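Local coordinates for actin binding protein family protein (PDB 6K2F) that probably binds actin monomers through ADF-homology domains, of which this is the N-terminal one, and restrains filament assembly by sequestering them, at residues D7-F12 with R106-G111; L82-P87 with S100-F105; D50-Y55 with I64-E69. All blocks are in the same frame, centred on the assembly; numbering follows the deposited sequence.

Interaction 1 of 3, residues D7-F12 with R106-G111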
ATOM      1  N   ASP A   7       5.149   2.930  20.536  1.00 23.06           N
ATOM      2  CA  ASP A   7       4.084   2.559  19.570  1.00 25.12           C
ATOM      3  C   ASP A   7       4.559   2.893  18.160  1.00 21.92           C
ATOM      4  O   ASP A   7       4.323   2.094  17.260  1.00 21.75           O
ATOM      5  CB  ASP A   7       2.746   3.241  19.864  1.00 29.76           C
ATOM      6  CG  ASP A   7       1.915   2.556  20.938  1.00 71.70           C
ATOM      7  OD1 ASP A   7       2.267   1.424  21.336  1.00 73.77           O
ATOM      8  OD2 ASP A   7       0.913   3.159  21.368  1.00 96.13           O
ATOM      9  N   LEU A   8       5.184   4.061  17.968  1.00 18.39           N
ATOM     10  CA  LEU A   8       5.652   4.477  16.620  1.00 16.28           C
ATOM     11  C   LEU A   8       6.731   3.504  16.158  1.00 16.72           C
ATOM     12  O   LEU A   8       6.683   3.078  15.008  1.00 16.69           O
ATOM     13  CB  LEU A   8       6.180   5.917  16.645  1.00 14.82           C
ATOM     14  CG  LEU A   8       6.835   6.411  15.348  1.00 16.57           C
ATOM     15  CD1 LEU A   8       5.892   6.254  14.165  1.00 17.44           C
ATOM     16  CD2 LEU A   8       7.273   7.863  15.495  1.00 17.90           C
ATOM     17  N   ILE A   9       7.695   3.181  17.009  1.00 15.59           N
ATOM     18  CA  ILE A   9       8.775   2.234  16.609  1.00 17.26           C
ATOM     19  C   ILE A   9       8.142   0.897  16.224  1.00 19.29           C
ATOM     20  O   ILE A   9       8.526   0.353  15.187  1.00 18.39           O
ATOM     21  CB  ILE A   9       9.841   2.078  17.689  1.00 19.57           C
ATOM     22  CG1 ILE A   9      10.525   3.413  17.990  1.00 19.02           C
ATOM     23  CG2 ILE A   9      10.849   1.026  17.270  1.00 20.31           C
ATOM     24  CD1 ILE A   9      11.289   3.427  19.281  1.00 23.25           C
ATOM     25  N   ASN A  10       7.238   0.367  17.041  1.00 21.63           N
ATOM     26  CA  ASN A  10       6.570  -0.934  16.765  1.00 19.31           C
ATOM     27  C   ASN A  10       5.846  -0.889  15.409  1.00 20.94           C
ATOM     28  O   ASN A  10       5.980  -1.856  14.630  1.00 21.19           O
ATOM     29  CB  ASN A  10       5.597  -1.305  17.885  1.00 23.83           C
ATOM     30  CG  ASN A  10       4.796  -2.555  17.580  1.00 34.06           C
ATOM     31  OD1 ASN A  10       3.570  -2.562  17.693  1.00 59.79           O
ATOM     32  ND2 ASN A  10       5.484  -3.612  17.178  1.00 30.27           N
ATOM     33  N   LYS A  11       5.046   0.151  15.164  1.00 20.07           N
ATOM     34  CA  LYS A  11       4.221   0.230  13.939  1.00 18.83           C
ATOM     35  C   LYS A  11       5.156   0.371  12.739  1.00 18.25           C
ATOM     36  O   LYS A  11       4.904  -0.256  11.698  1.00 19.62           O
ATOM     37  CB  LYS A  11       3.230   1.392  14.011  1.00 25.04           C
ATOM     38  CG  LYS A  11       2.107   1.250  15.031  1.00 41.19           C
ATOM     39  CD  LYS A  11       1.317  -0.048  15.006  1.00 79.12           C
ATOM     40  CE  LYS A  11       0.427  -0.194  16.223  1.00 89.25           C
ATOM     41  NZ  LYS A  11       1.198  -0.076  17.484  1.00 73.00           N
ATOM     42  N   PHE A  12       6.217   1.166  12.870  1.00 17.23           N
ATOM     43  CA  PHE A  12       7.234   1.319  11.810  1.00 15.22           C
ATOM     44  C   PHE A  12       7.850  -0.035  11.492  1.00 17.15           C
ATOM     45  O   PHE A  12       7.889  -0.427  10.312  1.00 16.91           O
ATOM     46  CB  PHE A  12       8.328   2.311  12.193  1.00 17.23           C
ATOM     47  CG  PHE A  12       9.355   2.408  11.099  1.00 17.41           C
ATOM     48  CD1 PHE A  12       9.136   3.247  10.016  1.00 19.64           C
ATOM     49  CD2 PHE A  12      10.471   1.598  11.113  1.00 19.58           C
ATOM     50  CE1 PHE A  12      10.073   3.311   8.998  1.00 25.15           C
ATOM     51  CE2 PHE A  12      11.385   1.649  10.075  1.00 22.87           C
ATOM     52  CZ  PHE A  12      11.176   2.504   9.023  1.00 20.71           C
ATOM     53  N   ARG A 106      16.825   8.380  11.977  1.00 19.41           N
ATOM     54  CA  ARG A 106      17.921   7.509  11.479  1.00 22.54           C
ATOM     55  C   ARG A 106      18.614   6.872  12.683  1.00 19.75           C
ATOM     56  O   ARG A 106      18.975   5.698  12.608  1.00 24.13           O
ATOM     57  CB  ARG A 106      18.880   8.283  10.569  1.00 31.65           C
ATOM     58  CG  ARG A 106      19.995   9.036  11.280  1.00 58.74           C
ATOM     59  CD  ARG A 106      20.936   9.673  10.272  1.00 75.88           C
ATOM     60  NE  ARG A 106      20.354  10.908   9.763  1.00 59.47           N
ATOM     61  CZ  ARG A 106      20.408  12.082  10.385  1.00 87.60           C
ATOM     62  NH1 ARG A 106      21.029  12.195  11.550  1.00 51.56           N
ATOM     63  NH2 ARG A 106      19.830  13.141   9.841  1.00 58.88           N
ATOM     64  N   THR A 107      18.786   7.629  13.773  1.00 23.61           N
ATOM     65  CA  THR A 107      19.515   7.151  14.966  1.00 23.81           C
ATOM     66  C   THR A 107      18.717   6.009  15.609  1.00 26.11           C
ATOM     67  O   THR A 107      19.333   5.044  16.091  1.00 28.40           O
ATOM     68  CB  THR A 107      19.870   8.325  15.887  1.00 30.10           C
ATOM     69  OG1 THR A 107      18.656   8.929  16.310  1.00 38.22           O
ATOM     70  CG2 THR A 107      20.734   9.362  15.205  1.00 30.55           C
ATOM     71  N   THR A 108      17.392   6.088  15.579  1.00 21.29           N
ATOM     72  CA  THR A 108      16.498   5.137  16.275  1.00 21.23           C
ATOM     73  C   THR A 108      16.216   3.928  15.387  1.00 22.71           C
ATOM     74  O   THR A 108      16.262   2.779  15.907  1.00 25.34           O
ATOM     75  CB  THR A 108      15.190   5.811  16.694  1.00 22.03           C
ATOM     76  OG1 THR A 108      15.546   6.934  17.510  1.00 21.69           O
ATOM     77  CG2 THR A 108      14.288   4.860  17.443  1.00 20.01           C
ATOM     78  N   LEU A 109      15.907   4.174  14.117  1.00 20.15           N
ATOM     79  CA  LEU A 109      15.383   3.110  13.229  1.00 22.10           C
ATOM     80  C   LEU A 109      16.532   2.434  12.481  1.00 31.17           C
ATOM     81  O   LEU A 109      16.359   1.273  12.103  1.00 38.53           O
ATOM     82  CB  LEU A 109      14.335   3.708  12.298  1.00 18.53           C
ATOM     83  CG  LEU A 109      13.135   4.303  13.047  1.00 18.10           C
ATOM     84  CD1 LEU A 109      12.138   4.905  12.100  1.00 18.04           C
ATOM     85  CD2 LEU A 109      12.484   3.243  13.938  1.00 19.00           C
ATOM     86  N   GLY A 110      17.660   3.120  12.314  1.00 25.29           N
ATOM     87  CA  GLY A 110      18.863   2.559  11.666  1.00 30.43           C
ATOM     88  C   GLY A 110      19.295   3.416  10.498  1.00 29.49           C
ATOM     89  O   GLY A 110      18.421   3.984   9.815  1.00 26.08           O
ATOM     90  N   GLY A 111      20.606   3.530  10.288  1.00 32.10           N
ATOM     91  CA  GLY A 111      21.200   4.383   9.240  1.00 34.22           C
ATOM     92  C   GLY A 111      20.873   3.904   7.829  1.00 27.98           C
ATOM     93  O   GLY A 111      20.972   4.739   6.922  1.00 43.30           O
TER
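One face of the Phe12 ring is covered by a single methyl group, CD1 of Leu109, which sits almost exactly over the middle of the ring. The distance from Leu109 CD1 to the ring centroid of Phe12 is 3.7 Å, and the approach lies 5° off the ring normal, a nearly axial CH-pi contact. The other methyl, CD2 of Leu109, reaches the ring margin at Phe12 CD2 (3.8 Å). The two side chains arrive from opposite directions: Phe12 has CG anti to its backbone N (chi1 179°), which carries the ring across to the leucine. One helical turn earlier, the tip of Ile9 makes a second, more peripheral contact, its CD1 lying 3.8 Å from CG2 of Thr108, with the two side chains at about a right angle. The hydroxyl of Thr108 is engaged by its own helix, OG1 bonding to the carbonyl O of Arg104. Helices 6-18 and 103-109 thus meet through apolar groups, and Leu4 of strand 3-4 touches Ile9, Thr108 and Leu109, while Phe12 also meets the ring of Trp80 on strand 77-85.

Interaction 2 of 3, residues L82-P87 with S100-F105; sequences LLAYIP and STKARF
Leu82 spreads both methyls against Phe105. CD1 lies over one face of the ring, 4.1 Å from the centroid of Phe105 and displaced toward the rim, in a CH-pi contact 21° off the ring normal. CD2 meets the same margin of the ring, 3.8 Å from CD2 of Phe105, and also packs 3.6 Å from the carbonyl O of Lys102. That oxygen is at the edge of the Phe105 ring, in its plane, and accepts the backbone N-H of Phe105 at an N to O distance of 3.3 Å. The leucine and phenylalanine side chains cross at about a right angle. Two residues along the strand, CG and CD of Lys102 lie against CB of Ala84, with 3.8 Å between Ala84 CB and Lys102 CD. A bend beyond these methylenes (chi3 -69°) turns CE and NZ of the lysine onward, and NZ is hydrogen-bonded elsewhere.

Strand 77-85 belongs to the central mixed sheet of the ADF-homology fold, and the helical segments 92-101 and 103-109 follow it before the chain returns as strand 114-120, parallel to 77-85. Strand 77-85, the helices and strand 114-120 form a right-handed beta-alpha-beta crossover. Leu82 and Ala84 face these helices, whereas Leu83 points to the other side of the sheet.

Further out, backbone hydrogen bonds to strand 114-120 hold the strand in place, Leu82 pairing with Tyr116 and Ile118, and Ala84 with Ile118 and Gly120. The Phe105 ring meets Tyr63 edge-to-face and packs on Ile33, Leu65 and Phe114.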
ATOM      1  N   LEU A  82      12.074  10.156   4.666  1.00 13.36           N
ATOM      2  CA  LEU A  82      11.625  10.973   5.809  1.00 14.28           C
ATOM      3  C   LEU A  82      11.176  12.306   5.227  1.00 13.52           C
ATOM      4  O   LEU A  82      12.028  13.040   4.709  1.00 15.73           O
ATOM      5  CB  LEU A  82      12.764  11.140   6.815  1.00 14.60           C
ATOM      6  CG  LEU A  82      12.425  12.091   7.971  1.00 20.81           C
ATOM      7  CD1 LEU A  82      11.183  11.645   8.723  1.00 25.72           C
ATOM      8  CD2 LEU A  82      13.618  12.217   8.897  1.00 26.87           C
ATOM      9  N   LEU A  83       9.874  12.553   5.237  1.00 11.96           N
ATOM     10  CA  LEU A  83       9.311  13.837   4.766  1.00 12.23           C
ATOM     11  C   LEU A  83       9.100  14.684   6.012  1.00 14.43           C
ATOM     12  O   LEU A  83       8.410  14.219   6.921  1.00 14.72           O
ATOM     13  CB  LEU A  83       7.997  13.591   4.034  1.00 14.98           C
ATOM     14  CG  LEU A  83       8.039  12.545   2.918  1.00 15.16           C
ATOM     15  CD1 LEU A  83       6.682  12.454   2.244  1.00 16.74           C
ATOM     16  CD2 LEU A  83       9.124  12.839   1.904  1.00 16.38           C
ATOM     17  N   ALA A  84       9.701  15.858   6.076  1.00 10.78           N
ATOM     18  CA  ALA A  84       9.519  16.726   7.253  1.00 12.71           C
ATOM     19  C   ALA A  84       8.854  17.996   6.745  1.00 11.07           C
ATOM     20  O   ALA A  84       9.527  18.769   6.018  1.00 11.94           O
ATOM     21  CB  ALA A  84      10.828  17.009   7.911  1.00 14.43           C
ATOM     22  N   TYR A  85       7.582  18.171   7.097  1.00 11.81           N
ATOM     23  CA  TYR A  85       6.805  19.383   6.754  1.00 11.54           C
ATOM     24  C   TYR A  85       6.990  20.354   7.916  1.00 11.44           C
ATOM     25  O   TYR A  85       6.493  20.065   9.001  1.00 12.48           O
ATOM     26  CB  TYR A  85       5.336  19.049   6.504  1.00 12.22           C
ATOM     27  CG  TYR A  85       4.465  20.277   6.376  1.00 11.49           C
ATOM     28  CD1 TYR A  85       4.718  21.244   5.422  1.00 12.27           C
ATOM     29  CD2 TYR A  85       3.403  20.492   7.230  1.00 14.13           C
ATOM     30  CE1 TYR A  85       3.930  22.379   5.317  1.00 13.01           C
ATOM     31  CE2 TYR A  85       2.620  21.623   7.140  1.00 10.85           C
ATOM     32  CZ  TYR A  85       2.874  22.580   6.178  1.00 11.56           C
ATOM     33  OH  TYR A  85       2.101  23.710   6.115  1.00 13.83           O
ATOM     34  N   ILE A  86       7.787  21.383   7.706  1.00 11.01           N
ATOM     35  CA  ILE A  86       8.117  22.358   8.771  1.00 14.32           C
ATOM     36  C   ILE A  86       7.865  23.732   8.188  1.00 12.97           C
ATOM     37  O   ILE A  86       8.780  24.384   7.679  1.00 13.99           O
ATOM     38  CB  ILE A  86       9.550  22.159   9.297  1.00 15.11           C
ATOM     39  CG1 ILE A  86       9.766  20.715   9.746  1.00 16.17           C
ATOM     40  CG2 ILE A  86       9.836  23.171  10.407  1.00 19.74           C
ATOM     41  CD1 ILE A  86      11.195  20.402  10.101  1.00 21.43           C
ATOM     42  N   PRO A  87       6.587  24.192   8.196  1.00 13.44           N
ATOM     43  CA  PRO A  87       6.232  25.460   7.571  1.00 13.72           C
ATOM     44  C   PRO A  87       6.903  26.657   8.248  1.00 15.89           C
ATOM     45  O   PRO A  87       7.050  26.647   9.453  1.00 17.04           O
ATOM     46  CB  PRO A  87       4.700  25.496   7.661  1.00 15.48           C
ATOM     47  CG  PRO A  87       4.351  24.554   8.798  1.00 13.00           C
ATOM     48  CD  PRO A  87       5.418  23.477   8.739  1.00 12.90           C
ATOM     49  N   SER A 100      15.484  19.859  14.637  1.00 20.12           N
ATOM     50  CA  SER A 100      16.544  19.156  15.418  1.00 25.78           C
ATOM     51  C   SER A 100      16.158  17.682  15.647  1.00 27.06           C
ATOM     52  O   SER A 100      17.067  16.834  15.750  1.00 32.94           O
ATOM     53  CB  SER A 100      16.834  19.846  16.720  1.00 31.54           C
ATOM     54  OG  SER A 100      15.707  19.791  17.575  1.00 36.55           O
ATOM     55  N   THR A 101      14.864  17.373  15.713  1.00 19.73           N
ATOM     56  CA  THR A 101      14.359  16.005  16.040  1.00 20.56           C
ATOM     57  C   THR A 101      14.361  15.119  14.782  1.00 22.76           C
ATOM     58  O   THR A 101      14.309  13.876  14.942  1.00 22.21           O
ATOM     59  CB  THR A 101      12.995  16.107  16.733  1.00 21.51           C
ATOM     60  OG1 THR A 101      13.164  16.861  17.933  1.00 22.33           O
ATOM     61  CG2 THR A 101      12.371  14.764  17.019  1.00 23.53           C
ATOM     62  N   LYS A 102      14.495  15.685  13.576  1.00 20.05           N
ATOM     63  CA  LYS A 102      14.603  14.888  12.316  1.00 18.57           C
ATOM     64  C   LYS A 102      15.651  13.785  12.474  1.00 19.81           C
ATOM     65  O   LYS A 102      15.425  12.671  11.972  1.00 20.73           O
ATOM     66  CB  LYS A 102      15.041  15.739  11.119  1.00 24.84           C
ATOM     67  CG  LYS A 102      13.962  16.550  10.427  1.00 36.69           C
ATOM     68  CD  LYS A 102      14.425  17.072   9.073  1.00 36.66           C
ATOM     69  CE  LYS A 102      15.498  18.140   9.176  1.00 45.74           C
ATOM     70  NZ  LYS A 102      15.841  18.703   7.846  1.00 35.85           N
ATOM     71  N   ALA A 103      16.790  14.086  13.093  1.00 22.13           N
ATOM     72  CA  ALA A 103      17.953  13.168  13.158  1.00 28.47           C
ATOM     73  C   ALA A 103      17.597  11.945  14.006  1.00 22.27           C
ATOM     74  O   ALA A 103      18.264  10.905  13.856  1.00 25.08           O
ATOM     75  CB  ALA A 103      19.170  13.875  13.702  1.00 31.65           C
ATOM     76  N   ARG A 104      16.576  12.055  14.861  1.00 22.59           N
ATOM     77  CA  ARG A 104      16.225  10.952  15.787  1.00 19.41           C
ATOM     78  C   ARG A 104      15.728   9.753  14.965  1.00 17.32           C
ATOM     79  O   ARG A 104      15.891   8.633  15.443  1.00 21.71           O
ATOM     80  CB  ARG A 104      15.187  11.399  16.823  1.00 28.03           C
ATOM     81  CG  ARG A 104      15.319  10.662  18.147  1.00 41.99           C
ATOM     82  CD  ARG A 104      16.508  11.146  18.965  1.00 43.29           C
ATOM     83  NE  ARG A 104      16.356  12.558  19.292  1.00 47.44           N
ATOM     84  CZ  ARG A 104      17.087  13.557  18.802  1.00 74.49           C
ATOM     85  NH1 ARG A 104      18.074  13.319  17.953  1.00 49.04           N
ATOM     86  NH2 ARG A 104      16.837  14.802  19.169  1.00 57.19           N
ATOM     87  N   PHE A 105      15.161   9.939  13.766  1.00 17.95           N
ATOM     88  CA  PHE A 105      14.612   8.803  12.978  1.00 17.28           C
ATOM     89  C   PHE A 105      15.754   7.864  12.580  1.00 17.86           C
ATOM     90  O   PHE A 105      15.642   6.657  12.840  1.00 19.53           O
ATOM     91  CB  PHE A 105      13.786   9.288  11.787  1.00 16.25           C
ATOM     92  CG  PHE A 105      12.478   9.913  12.212  1.00 14.56           C
ATOM     93  CD1 PHE A 105      11.380   9.126  12.511  1.00 13.87           C
ATOM     94  CD2 PHE A 105      12.351  11.287  12.341  1.00 17.85           C
ATOM     95  CE1 PHE A 105      10.186   9.689  12.934  1.00 15.83           C
ATOM     96  CE2 PHE A 105      11.152  11.848  12.758  1.00 17.20           C
ATOM     97  CZ  PHE A 105      10.074  11.055  13.050  1.00 13.78           C
TER

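Interaction 3 of 3, residues D50-Y55 with I64-E69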
ATOM      1  N   ASP A  50       1.034  11.338  -3.741  1.00 14.09           N
ATOM      2  CA  ASP A  50       0.033  12.427  -3.689  1.00 15.73           C
ATOM      3  C   ASP A  50      -0.869  12.263  -2.455  1.00 16.79           C
ATOM      4  O   ASP A  50      -1.489  13.280  -2.034  1.00 17.91           O
ATOM      5  CB  ASP A  50      -0.750  12.495  -4.993  1.00 17.89           C
ATOM      6  CG  ASP A  50       0.047  13.125  -6.122  1.00 25.98           C
ATOM      7  OD1 ASP A  50       0.996  13.874  -5.823  1.00 19.20           O
ATOM      8  OD2 ASP A  50      -0.304  12.882  -7.299  1.00 29.92           O
ATOM      9  N   LEU A  51      -0.974  11.063  -1.878  1.00 16.16           N
ATOM     10  CA  LEU A  51      -1.842  10.859  -0.676  1.00 16.74           C
ATOM     11  C   LEU A  51      -1.334  11.686   0.504  1.00 15.18           C
ATOM     12  O   LEU A  51      -2.148  12.050   1.364  1.00 16.07           O
ATOM     13  CB  LEU A  51      -1.877   9.374  -0.305  1.00 16.86           C
ATOM     14  CG  LEU A  51      -2.528   8.470  -1.344  1.00 21.44           C
ATOM     15  CD1 LEU A  51      -2.393   7.014  -0.925  1.00 22.07           C
ATOM     16  CD2 LEU A  51      -3.992   8.846  -1.553  1.00 27.37           C
ATOM     17  N   VAL A  52      -0.044  11.993   0.551  1.00 14.44           N
ATOM     18  CA  VAL A  52       0.548  12.791   1.655  1.00 13.46           C
ATOM     19  C   VAL A  52      -0.206  14.115   1.784  1.00 16.69           C
ATOM     20  O   VAL A  52      -0.403  14.592   2.929  1.00 17.21           O
ATOM     21  CB  VAL A  52       2.042  13.030   1.408  1.00 15.09           C
ATOM     22  CG1 VAL A  52       2.589  14.133   2.320  1.00 19.38           C
ATOM     23  CG2 VAL A  52       2.801  11.730   1.575  1.00 16.42           C
ATOM     24  N   LEU A  53      -0.598  14.706   0.659  1.00 16.99           N
ATOM     25  CA  LEU A  53      -1.207  16.061   0.647  1.00 19.13           C
ATOM     26  C   LEU A  53      -2.519  16.078   1.441  1.00 25.13           C
ATOM     27  O   LEU A  53      -2.929  17.190   1.873  1.00 28.08           O
ATOM     28  CB  LEU A  53      -1.415  16.475  -0.807  1.00 19.16           C
ATOM     29  CG  LEU A  53      -0.160  16.530  -1.669  1.00 25.89           C
ATOM     30  CD1 LEU A  53      -0.508  16.914  -3.101  1.00 30.57           C
ATOM     31  CD2 LEU A  53       0.838  17.501  -1.089  1.00 26.87           C
ATOM     32  N   LYS A  54      -3.180  14.927   1.582  1.00 17.88           N
ATOM     33  CA  LYS A  54      -4.456  14.792   2.326  1.00 20.50           C
ATOM     34  C   LYS A  54      -4.218  14.810   3.848  1.00 18.38           C
ATOM     35  O   LYS A  54      -5.183  15.032   4.591  1.00 21.46           O
ATOM     36  CB  LYS A  54      -5.125  13.455   1.998  1.00 30.62           C
ATOM     37  CG  LYS A  54      -5.646  13.270   0.580  1.00 48.17           C
ATOM     38  CD  LYS A  54      -6.490  12.002   0.460  1.00 72.45           C
ATOM     39  CE  LYS A  54      -7.479  12.009  -0.689  1.00102.04           C
ATOM     40  NZ  LYS A  54      -6.808  11.795  -1.992  1.00 97.36           N
ATOM     41  N   TYR A  55      -2.990  14.557   4.302  1.00 16.29           N
ATOM     42  CA  TYR A  55      -2.660  14.392   5.733  1.00 14.55           C
ATOM     43  C   TYR A  55      -1.971  15.618   6.316  1.00 14.88           C
ATOM     44  O   TYR A  55      -2.096  15.828   7.513  1.00 16.13           O
ATOM     45  CB  TYR A  55      -1.752  13.177   5.882  1.00 14.67           C
ATOM     46  CG  TYR A  55      -2.505  11.882   5.732  1.00 15.42           C
ATOM     47  CD1 TYR A  55      -2.756  11.330   4.489  1.00 15.14           C
ATOM     48  CD2 TYR A  55      -3.013  11.221   6.832  1.00 18.27           C
ATOM     49  CE1 TYR A  55      -3.482  10.157   4.345  1.00 15.13           C
ATOM     50  CE2 TYR A  55      -3.712  10.027   6.709  1.00 20.61           C
ATOM     51  CZ  TYR A  55      -3.935   9.481   5.460  1.00 18.16           C
ATOM     52  OH  TYR A  55      -4.644   8.315   5.356  1.00 20.57           O
ATOM     53  N   ILE A  64       6.365  12.578   7.879  1.00 11.06           N
ATOM     54  CA  ILE A  64       5.790  11.410   7.158  1.00 13.23           C
ATOM     55  C   ILE A  64       6.928  10.434   6.896  1.00 14.59           C
ATOM     56  O   ILE A  64       7.917  10.826   6.299  1.00 13.22           O
ATOM     57  CB  ILE A  64       5.161  11.774   5.803  1.00 15.60           C
ATOM     58  CG1 ILE A  64       4.182  12.943   5.877  1.00 22.31           C
ATOM     59  CG2 ILE A  64       4.532  10.512   5.217  1.00 16.73           C
ATOM     60  CD1 ILE A  64       2.893  12.586   6.470  1.00 22.15           C
ATOM     61  N   LEU A  65       6.790   9.212   7.392  1.00 13.61           N
ATOM     62  CA  LEU A  65       7.702   8.102   7.054  1.00 12.37           C
ATOM     63  C   LEU A  65       7.076   7.367   5.879  1.00 10.57           C
ATOM     64  O   LEU A  65       6.026   6.757   6.067  1.00 12.52           O
ATOM     65  CB  LEU A  65       7.883   7.203   8.271  1.00 13.44           C
ATOM     66  CG  LEU A  65       8.348   7.923   9.524  1.00 19.69           C
ATOM     67  CD1 LEU A  65       8.441   6.966  10.688  1.00 19.72           C
ATOM     68  CD2 LEU A  65       9.667   8.616   9.275  1.00 24.28           C
ATOM     69  N   PHE A  66       7.659   7.531   4.706  1.00 13.04           N
ATOM     70  CA  PHE A  66       7.046   7.100   3.435  1.00 14.55           C
ATOM     71  C   PHE A  66       7.887   5.954   2.863  1.00 11.80           C
ATOM     72  O   PHE A  66       9.052   6.113   2.527  1.00 12.83           O
ATOM     73  CB  PHE A  66       6.952   8.279   2.479  1.00 12.10           C
ATOM     74  CG  PHE A  66       6.054   8.024   1.302  1.00 12.24           C
ATOM     75  CD1 PHE A  66       6.528   7.305   0.221  1.00 12.47           C
ATOM     76  CD2 PHE A  66       4.762   8.528   1.266  1.00 10.55           C
ATOM     77  CE1 PHE A  66       5.720   7.080  -0.876  1.00 13.51           C
ATOM     78  CE2 PHE A  66       3.938   8.257   0.182  1.00 13.83           C
ATOM     79  CZ  PHE A  66       4.424   7.546  -0.886  1.00 12.07           C
ATOM     80  N   ARG A  67       7.266   4.809   2.720  1.00 11.09           N
ATOM     81  CA  ARG A  67       7.964   3.574   2.290  1.00 12.43           C
ATOM     82  C   ARG A  67       8.210   3.609   0.779  1.00 13.23           C
ATOM     83  O   ARG A  67       7.276   3.884   0.030  1.00 15.11           O
ATOM     84  CB  ARG A  67       7.133   2.354   2.672  1.00 13.27           C
ATOM     85  CG  ARG A  67       7.865   1.040   2.447  1.00 14.47           C
ATOM     86  CD  ARG A  67       7.037  -0.180   2.810  1.00 15.79           C
ATOM     87  NE  ARG A  67       5.749  -0.185   2.131  1.00 16.39           N
ATOM     88  CZ  ARG A  67       5.538  -0.474   0.854  1.00 19.11           C
ATOM     89  NH1 ARG A  67       6.545  -0.799   0.059  1.00 20.06           N
ATOM     90  NH2 ARG A  67       4.312  -0.448   0.363  1.00 19.10           N
ATOM     91  N   THR A  68       9.440   3.348   0.354  1.00 13.07           N
ATOM     92  CA  THR A  68       9.780   3.236  -1.082  1.00 13.87           C
ATOM     93  C   THR A  68       9.498   1.815  -1.557  1.00 14.40           C
ATOM     94  O   THR A  68       9.080   0.955  -0.758  1.00 17.27           O
ATOM     95  CB  THR A  68      11.240   3.598  -1.385  1.00 14.68           C
ATOM     96  OG1 THR A  68      12.106   2.531  -0.990  1.00 17.12           O
ATOM     97  CG2 THR A  68      11.650   4.896  -0.727  1.00 17.32           C
ATOM     98  N   GLU A  69       9.795   1.525  -2.833  1.00 17.76           N
ATOM     99  CA  GLU A  69       9.710   0.158  -3.410  1.00 18.55           C
ATOM    100  C   GLU A  69      11.050  -0.575  -3.334  1.00 17.95           C
ATOM    101  O   GLU A  69      11.127  -1.710  -3.817  1.00 22.27           O
ATOM    102  CB  GLU A  69       9.256   0.250  -4.864  1.00 24.08           C
ATOM    103  CG  GLU A  69       7.808   0.666  -5.015  1.00 32.49           C
ATOM    104  CD  GLU A  69       6.849  -0.229  -4.257  1.00 41.84           C
ATOM    105  OE1 GLU A  69       6.875  -1.455  -4.475  1.00 35.27           O
ATOM    106  OE2 GLU A  69       6.138   0.291  -3.401  1.00 32.58           O
TER
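Ile64 opens the contact by laying its CG1 beside CG1 of Val52, 4.1 Å away, the two branched side chains sliding past each other in opposite directions. The isoleucine also packs on Phe23 of the adjoining strand 23-29. Leu65 points to the other side of the sheet, and the next contact comes from Phe66. The second methyl of the valine, CG2 of Val52, comes obliquely to CD2 and CE2 of Phe66, 3.8 Å from CD2. With CG1 anti to the backbone N (chi1 165°) and CG2 beside that nitrogen, Val52 parts its methyls between alternate residues of the strand, CG1 to Ile64 and CG2 to Phe66. Phe66 is further enclosed by helix 45-49, through the ring of Phe45 and the side chains of Asp48 and Leu49. Beyond it, Arg67 makes a cation-pi contact with Tyr78, and a long salt bridge joins its NH1 to OE2 of Glu69 (3.7 Å), a carboxylate that also pairs with Arg22. At Glu69 the chain turns a corner. Residues 50-55 coil as a short run of turns, held by backbone bonds from Leu53 N to Asp50 O, Lys54 N to Leu51 O and Tyr55 N to Val52 O, and pack through Val52 against one face of strand 62-68. Buried apolar packing of this kind, between a central strand and the connecting segment before it, is part of the layered alpha/beta core of the ADF-homology fold.

The three interactions occupy one ADF-homology domain. In chain order, 50-55 with 64-69 closes first and 82-87 with 100-105 follows; both fall within the span bridged by 7-12 and 106-111. Interactions 1 and 2 share helix 103-109, their centres about 13 Å apart. Interactions 2 and 3, about 14 Å apart, are joined through neighbouring strands 77-85 and 62-68, where Leu83 O and Ile64 N are 2.8 Å apart, probably hydrogen-bonded. Interactions 1 and 3 lie farthest apart, about 17 Å between centres. On one face of the sheet Leu65 joins interactions 1 and 2, touching Phe12, Leu82 and Phe105; on the other Leu83 packs on Val52, and the sheet thus carries an apolar layer on each face.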